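Local structure of ribonuclease VapC (Klebsiella pneumoniae, 7BY3) at residues L7-I12 with L38-E43; Q33-L38 with N65-S70; L102-R107 with P116-P121. The protein probably acts as the toxin of a toxin-antitoxin pair, a magnesium-dependent RNA endonuclease of the PIN-domain family. One frame throughout, in Å; residues are numbered along the deposited sequence.

Interaction 1. Residues L7-I12 with L38-E43; sequences LFDTNI and LITWME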
# COMPACT_ATOMS: atom_id res chain seq x y z
N LEU B 7 15.23 -7.66 -3.14
CA LEU B 7 14.24 -6.90 -2.38
C LEU B 7 14.43 -7.19 -0.90
O LEU B 7 14.37 -8.34 -0.48
CB LEU B 7 12.82 -7.24 -2.82
CG LEU B 7 11.71 -6.43 -2.14
CD1 LEU B 7 11.31 -5.24 -2.98
CD2 LEU B 7 10.50 -7.30 -1.83
N PHE B 8 14.65 -6.15 -0.10
CA PHE B 8 14.96 -6.33 1.31
C PHE B 8 13.77 -6.05 2.21
O PHE B 8 13.12 -5.01 2.11
CB PHE B 8 16.14 -5.44 1.71
CG PHE B 8 17.47 -5.97 1.25
CD1 PHE B 8 17.99 -5.61 0.02
CD2 PHE B 8 18.20 -6.83 2.05
CE1 PHE B 8 19.21 -6.10 -0.40
CE2 PHE B 8 19.42 -7.33 1.63
CZ PHE B 8 19.92 -6.96 0.41
N ASP B 9 13.48 -7.00 3.10
CA ASP B 9 12.38 -6.88 4.05
C ASP B 9 12.73 -5.88 5.15
O ASP B 9 13.89 -5.56 5.36
CB ASP B 9 12.05 -8.25 4.65
CG ASP B 9 10.68 -8.29 5.30
OD1 ASP B 9 9.95 -7.28 5.22
OD2 ASP B 9 10.32 -9.33 5.89
N THR B 10 11.70 -5.39 5.83
CA THR B 10 11.83 -4.32 6.81
C THR B 10 12.84 -4.62 7.92
O THR B 10 13.60 -3.74 8.33
CB THR B 10 10.46 -4.00 7.47
OG1 THR B 10 9.48 -3.81 6.44
CG2 THR B 10 10.55 -2.75 8.32
N ASN B 11 12.85 -5.86 8.41
CA ASN B 11 13.69 -6.22 9.55
C ASN B 11 15.19 -6.06 9.29
O ASN B 11 15.97 -5.84 10.22
CB ASN B 11 13.40 -7.67 9.98
CG ASN B 11 13.52 -8.66 8.83
OD1 ASN B 11 12.52 -9.02 8.20
ND2 ASN B 11 14.74 -9.10 8.57
N ILE B 12 15.59 -6.16 8.02
CA ILE B 12 17.00 -6.02 7.67
C ILE B 12 17.43 -4.56 7.70
O ILE B 12 18.50 -4.24 8.22
CB ILE B 12 17.28 -6.61 6.28
CG1 ILE B 12 17.01 -8.11 6.29
CG2 ILE B 12 18.72 -6.34 5.86
CD1 ILE B 12 17.32 -8.78 5.00
N LEU B 38 7.03 -0.01 -0.52
CA LEU B 38 6.58 1.21 0.14
C LEU B 38 6.18 0.92 1.59
O LEU B 38 6.30 1.78 2.46
CB LEU B 38 5.40 1.83 -0.62
CG LEU B 38 5.04 3.28 -0.31
CD1 LEU B 38 6.27 4.18 -0.30
CD2 LEU B 38 4.01 3.79 -1.31
N ILE B 39 5.71 -0.30 1.83
CA ILE B 39 5.37 -0.76 3.17
C ILE B 39 6.58 -0.69 4.09
O ILE B 39 6.48 -0.27 5.24
CB ILE B 39 4.82 -2.20 3.16
CG1 ILE B 39 3.45 -2.23 2.47
CG2 ILE B 39 4.72 -2.76 4.57
CD1 ILE B 39 2.62 -3.44 2.81
N THR B 40 7.73 -1.10 3.56
CA THR B 40 8.97 -1.07 4.32
C THR B 40 9.43 0.37 4.57
O THR B 40 9.88 0.70 5.66
CB THR B 40 10.09 -1.86 3.60
OG1 THR B 40 9.75 -3.25 3.58
CG2 THR B 40 11.42 -1.68 4.30
N TRP B 41 9.30 1.22 3.55
CA TRP B 41 9.67 2.63 3.67
C TRP B 41 8.94 3.28 4.84
O TRP B 41 9.55 3.99 5.64
CB TRP B 41 9.37 3.38 2.37
CG TRP B 41 9.94 4.78 2.33
CD1 TRP B 41 11.15 5.15 1.82
CD2 TRP B 41 9.31 5.98 2.81
NE1 TRP B 41 11.32 6.51 1.96
CE2 TRP B 41 10.21 7.04 2.56
CE3 TRP B 41 8.09 6.26 3.42
CZ2 TRP B 41 9.92 8.36 2.91
CZ3 TRP B 41 7.80 7.57 3.76
CH2 TRP B 41 8.71 8.60 3.51
N MET B 42 7.64 3.02 4.95
CA MET B 42 6.82 3.61 6.01
C MET B 42 7.20 3.11 7.40
O MET B 42 7.31 3.89 8.34
CB MET B 42 5.34 3.33 5.75
CG MET B 42 4.77 4.05 4.55
SD MET B 42 2.98 3.88 4.41
CE MET B 42 2.86 2.51 3.28
N GLU B 43 7.41 1.80 7.53
CA GLU B 43 7.74 1.20 8.82
C GLU B 43 9.13 1.59 9.30
O GLU B 43 9.39 1.63 10.50
CB GLU B 43 7.62 -0.32 8.77
CG GLU B 43 6.19 -0.83 8.62
CD GLU B 43 6.03 -2.27 9.09
OE1 GLU B 43 6.84 -2.71 9.93
OE2 GLU B 43 5.08 -2.94 8.64
O HOH W 1 10.36 -4.55 1.09
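Thr10 and Thr40 meet through their hydroxyls, OG1 of Thr10 lying 2.9 Å from OG1 of Thr40, a hydrogen bond whose direction is not fixed. In both threonines OG1 lies beside the backbone N (chi1 -50° in Thr10, -67° in Thr40), which leaves CG2 anti to that N, and the side chains overlap while running in opposing senses. This is the tight part of the contact: the methyl CG2 of Thr40 packs 3.7 Å from CA of Thr10, where the two backbones also come nearest. OG1 of Thr40 has a second partner, a water 2.9 Å away that donates to the carbonyl O of Phe8 and so ties helix 38-50 to the end of strand 6-8. In the PIN domain this strand-to-helix turn carries an acidic residue of the metal site, and Asp9, at the N-cap position of helix 10-17, is a predicted magnesium ligand. Its OD1 accepts the backbone N of Thr10 at 2.6 Å, met from 45° above the carboxylate plane, while OD2 bonds Thr106 and a polar side chain of another protein's chain. Through its N to Asp9 and its hydroxyl to Thr40, Thr10 would be a second-shell residue of the predicted site. The packing is looser toward Glu43, whose side chain crosses that of Thr10 roughly perpendicularly, CG2 of Thr10 lying 3.8 Å from CB of Glu43. The Glu43 carboxylate turns to that other protein, a basic side chain of which pairs with OE2; OE1, although buried, has no polar partner.

Interaction 2. Residues Q33-L38 with N65-S70; sequences QNAISL and NIINIS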
# COMPACT_ATOMS: atom_id res chain seq x y z
N GLN B 33 21.21 -1.56 -8.06
CA GLN B 33 20.32 -0.99 -7.05
C GLN B 33 19.36 -2.04 -6.50
O GLN B 33 18.72 -2.76 -7.26
CB GLN B 33 19.53 0.17 -7.67
CG GLN B 33 18.54 0.86 -6.75
CD GLN B 33 17.65 1.85 -7.50
OE1 GLN B 33 17.06 1.52 -8.53
NE2 GLN B 33 17.57 3.08 -6.99
N ASN B 34 19.27 -2.13 -5.18
CA ASN B 34 18.34 -3.07 -4.57
C ASN B 34 17.02 -2.38 -4.25
O ASN B 34 16.88 -1.17 -4.44
CB ASN B 34 18.95 -3.68 -3.31
CG ASN B 34 20.08 -4.63 -3.62
OD1 ASN B 34 20.00 -5.42 -4.56
ND2 ASN B 34 21.15 -4.56 -2.83
N ALA B 35 16.05 -3.15 -3.76
CA ALA B 35 14.69 -2.63 -3.66
C ALA B 35 14.04 -2.87 -2.30
O ALA B 35 14.41 -3.78 -1.57
CB ALA B 35 13.83 -3.24 -4.76
N ILE B 36 13.07 -2.02 -1.99
CA ILE B 36 12.18 -2.21 -0.85
C ILE B 36 10.76 -1.83 -1.25
O ILE B 36 10.56 -1.04 -2.18
CB ILE B 36 12.60 -1.38 0.38
CG1 ILE B 36 12.73 0.10 0.02
CG2 ILE B 36 13.90 -1.90 0.97
CD1 ILE B 36 12.91 1.00 1.21
N SER B 37 9.78 -2.39 -0.56
CA SER B 37 8.39 -2.01 -0.75
C SER B 37 8.11 -0.66 -0.10
O SER B 37 8.88 -0.20 0.75
CB SER B 37 7.45 -3.08 -0.18
OG SER B 37 6.10 -2.65 -0.21
N LEU B 38 7.03 -0.01 -0.52
CA LEU B 38 6.58 1.21 0.14
C LEU B 38 6.18 0.92 1.59
O LEU B 38 6.30 1.78 2.46
CB LEU B 38 5.40 1.83 -0.62
CG LEU B 38 5.04 3.28 -0.31
CD1 LEU B 38 6.27 4.18 -0.30
CD2 LEU B 38 4.01 3.79 -1.31
N ASN B 65 15.48 1.22 -4.90
CA ASN B 65 14.28 1.22 -5.72
C ASN B 65 13.11 1.04 -4.77
O ASN B 65 13.04 0.07 -4.03
CB ASN B 65 14.33 0.10 -6.76
CG ASN B 65 13.06 0.03 -7.59
OD1 ASN B 65 12.28 0.98 -7.66
ND2 ASN B 65 12.84 -1.12 -8.23
N ILE B 66 12.18 1.99 -4.79
CA ILE B 66 11.06 1.94 -3.86
C ILE B 66 9.79 1.66 -4.63
O ILE B 66 9.32 2.50 -5.40
CB ILE B 66 10.93 3.25 -3.06
CG1 ILE B 66 12.23 3.51 -2.29
CG2 ILE B 66 9.76 3.17 -2.10
CD1 ILE B 66 12.25 4.84 -1.56
N ILE B 67 9.23 0.48 -4.41
CA ILE B 67 8.13 -0.01 -5.23
C ILE B 67 6.78 0.21 -4.55
O ILE B 67 6.51 -0.32 -3.47
CB ILE B 67 8.31 -1.50 -5.55
CG1 ILE B 67 9.72 -1.75 -6.08
CG2 ILE B 67 7.26 -1.96 -6.55
CD1 ILE B 67 9.99 -3.18 -6.48
N ASN B 68 5.93 1.01 -5.20
CA ASN B 68 4.59 1.30 -4.70
C ASN B 68 3.68 0.09 -4.78
O ASN B 68 3.93 -0.84 -5.56
CB ASN B 68 3.97 2.46 -5.47
CG ASN B 68 4.84 3.70 -5.47
OD1 ASN B 68 5.52 4.00 -4.49
ND2 ASN B 68 4.82 4.44 -6.58
N ILE B 69 2.61 0.09 -3.99
CA ILE B 69 1.60 -0.95 -4.07
C ILE B 69 0.50 -0.52 -5.03
O ILE B 69 -0.22 0.45 -4.78
CB ILE B 69 0.99 -1.27 -2.69
CG1 ILE B 69 2.09 -1.55 -1.67
CG2 ILE B 69 0.03 -2.45 -2.79
CD1 ILE B 69 2.01 -0.68 -0.44
N SER B 70 0.40 -1.24 -6.14
CA SER B 70 -0.62 -0.97 -7.14
C SER B 70 -1.58 -2.14 -7.25
O SER B 70 -1.49 -3.09 -6.47
CB SER B 70 0.03 -0.68 -8.50
OG SER B 70 0.78 -1.79 -8.94
O HOH W 2 5.24 -2.74 -2.51
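Ile36 holds CG1 between its backbone N and carbonyl carbon (chi1 54°), whereas Ile66 places CG1 beside the backbone N (chi1 -58°); from these different starts the two side chains run alongside each other in the same direction, with CG1 of Ile36 4.1 Å from CG1 of Ile66. On that same face CD1 of Leu38 reaches CG2 of Ile66, and the other methyl, CD2, comes 3.5 Å from OD1 of Asn68. Ala35, Ser37, Asn65 and Ile67 occupy the other face, CB of Ala35 touching CD1 of Ile67. Between the faces runs a parallel ladder: Ile36 N donates to Asn65 O at 2.9 Å, nearly along the C=O axis, and Ile67 N donates to Ile36 O at 3.0 Å. Asn65 N to Asn34 O and Leu38 N to Ile67 O extend it at its ends, the latter with the donor 38° above the carbonyl plane. A water joins Ile67 O to OG of Ser37, which also caps Ile39 N at the start of helix 38-50. At the rim the amide of Gln33 packs against the backbone of Asn65, CD being 3.4 Å from Asn65 N, while NE2 bonds Thr63 O weakly. Strands 35-37 and 65-67, joined through two helices, form a parallel crossover of the alpha/beta PIN fold.

Interaction 3. Residues L102-R107 with P116-P121; sequences LELITR and PGVVTP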
# COMPACT_ATOMS: atom_id res chain seq x y z
N LEU B 102 12.42 -10.40 -7.95
CA LEU B 102 13.48 -10.13 -6.99
C LEU B 102 13.54 -11.20 -5.92
O LEU B 102 12.52 -11.78 -5.55
CB LEU B 102 13.29 -8.76 -6.34
CG LEU B 102 12.89 -7.60 -7.27
CD1 LEU B 102 12.70 -6.33 -6.46
CD2 LEU B 102 13.93 -7.41 -8.35
N GLU B 103 14.74 -11.48 -5.42
CA GLU B 103 14.89 -12.36 -4.27
C GLU B 103 14.42 -11.62 -3.03
O GLU B 103 14.79 -10.47 -2.82
CB GLU B 103 16.34 -12.82 -4.11
CG GLU B 103 16.53 -13.89 -3.05
CD GLU B 103 16.15 -15.27 -3.55
OE1 GLU B 103 16.20 -15.49 -4.78
OE2 GLU B 103 15.80 -16.13 -2.72
N LEU B 104 13.60 -12.27 -2.22
CA LEU B 104 13.16 -11.67 -0.97
C LEU B 104 14.12 -12.06 0.15
O LEU B 104 14.25 -13.23 0.49
CB LEU B 104 11.73 -12.10 -0.62
CG LEU B 104 11.17 -11.52 0.68
CD1 LEU B 104 11.31 -10.00 0.70
CD2 LEU B 104 9.72 -11.92 0.87
N ILE B 105 14.80 -11.07 0.70
CA ILE B 105 15.74 -11.33 1.78
C ILE B 105 15.12 -10.87 3.09
O ILE B 105 14.81 -9.69 3.27
CB ILE B 105 17.09 -10.63 1.56
CG1 ILE B 105 17.60 -10.88 0.14
CG2 ILE B 105 18.13 -11.15 2.53
CD1 ILE B 105 17.31 -9.76 -0.79
N THR B 106 14.91 -11.82 3.99
CA THR B 106 14.24 -11.56 5.25
C THR B 106 14.79 -12.46 6.34
O THR B 106 15.26 -13.56 6.06
CB THR B 106 12.71 -11.77 5.13
OG1 THR B 106 12.10 -11.61 6.41
CG2 THR B 106 12.41 -13.16 4.59
N ARG B 107 14.73 -11.99 7.58
CA ARG B 107 15.13 -12.82 8.71
C ARG B 107 14.00 -13.72 9.18
O ARG B 107 14.18 -14.51 10.09
CB ARG B 107 15.60 -11.95 9.87
CG ARG B 107 17.10 -12.00 10.11
CD ARG B 107 17.46 -11.29 11.41
NE ARG B 107 17.34 -9.84 11.27
CZ ARG B 107 16.29 -9.14 11.69
NH1 ARG B 107 16.26 -7.83 11.52
NH2 ARG B 107 15.29 -9.76 12.28
N PRO B 116 9.57 -20.26 -2.35
CA PRO B 116 10.61 -20.03 -3.36
C PRO B 116 10.96 -18.56 -3.52
O PRO B 116 10.12 -17.69 -3.31
CB PRO B 116 9.98 -20.58 -4.65
CG PRO B 116 8.51 -20.53 -4.40
CD PRO B 116 8.35 -20.83 -2.95
N GLY B 117 12.22 -18.29 -3.87
CA GLY B 117 12.66 -16.93 -4.11
C GLY B 117 12.86 -16.11 -2.85
O GLY B 117 12.91 -14.88 -2.91
N VAL B 118 12.98 -16.79 -1.71
CA VAL B 118 13.21 -16.11 -0.44
C VAL B 118 14.51 -16.60 0.21
O VAL B 118 14.77 -17.80 0.28
CB VAL B 118 12.05 -16.35 0.54
CG1 VAL B 118 12.27 -15.57 1.83
CG2 VAL B 118 10.72 -15.96 -0.10
N VAL B 119 15.33 -15.66 0.68
CA VAL B 119 16.62 -16.01 1.29
C VAL B 119 16.69 -15.58 2.75
O VAL B 119 16.40 -14.43 3.07
CB VAL B 119 17.79 -15.36 0.51
CG1 VAL B 119 19.02 -15.22 1.39
CG2 VAL B 119 18.13 -16.18 -0.72
N THR B 120 17.05 -16.49 3.64
CA THR B 120 17.30 -16.09 5.02
C THR B 120 18.81 -15.85 5.22
O THR B 120 19.61 -16.79 5.24
CB THR B 120 16.73 -17.12 6.03
OG1 THR B 120 17.00 -16.69 7.37
CG2 THR B 120 17.29 -18.52 5.80
N PRO B 121 19.20 -14.57 5.31
CA PRO B 121 20.62 -14.20 5.43
C PRO B 121 21.27 -14.54 6.77
O PRO B 121 22.37 -15.09 6.77
CB PRO B 121 20.59 -12.68 5.22
CG PRO B 121 19.25 -12.27 5.68
CD PRO B 121 18.32 -13.39 5.33
O HOH W 3 10.87 -14.02 -4.30
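Pro121 sets its ring against the branch methyl of Ile105, with CG of Pro121 3.5 Å from CG2 of Ile105, the two side chains crossing at a slant. The same methyl lies near CG1 of Val119, so it fills the dip between valine and proline on one face of the sheet. On the face of Leu104 and Val118 the bumps interlock the other way round: Val118 fits between Leu104 and, just past the strand, Thr106, its CG2 4.0 Å from CB of Leu104 and its CG1 3.7 Å from CG2 of Thr106. That threonine methyl lies between its backbone N and carbonyl carbon because OG1 is anti to the N (chi1 175°), where it bonds Asp9 and also accepts Asn108 N. Glu103, bent at chi2 (79°), brings CG to 3.6 Å from CG2 of Val119, while its carboxylate is modelled very close to the Gly117-Val118 peptide, with no hydrogen bond to it, so its exact position is doubtful. Gly117, with positive phi, leads into strand 118-119. Its O accepts Leu104 N at 2.8 Å and a water that also donates to Leu102 O; Val119 N to Leu104 O, 2.7 Å, and Thr106 N to Val119 O, 3.1 Å, continue the parallel ladder of this beta-alpha-beta unit. Side-chain packing is largely apolar, apart from the Glu103 carboxylate, and by fixing the backbone of Thr106 the ladder probably helps position the hydroxyl that holds the predicted metal ligand Asp9.

Overall arrangement
Strand 6-8 connects the three contacts. Its Phe8 N probably donates to Ala35 O at 2.8 Å, joining interaction 1 to interaction 2, and on the other side Leu7 N probably donates to Glu103 O at 2.9 Å, joining it to interaction 3. Leu38 is shared by interactions 1 and 2, whose centres are about 9 Å apart. Interactions 2 and 3, about 15 Å apart between centres, still touch through CB of Ala35 and CD1 of Leu102, 3.7 Å. The predicted magnesium site lies nearest interactions 1 and 3: Asp9 is about 5 Å from Asp90 between side chains, with Thr106 of interaction 3 beside it. Interactions 1 and 2 also pack against a second VapC subunit.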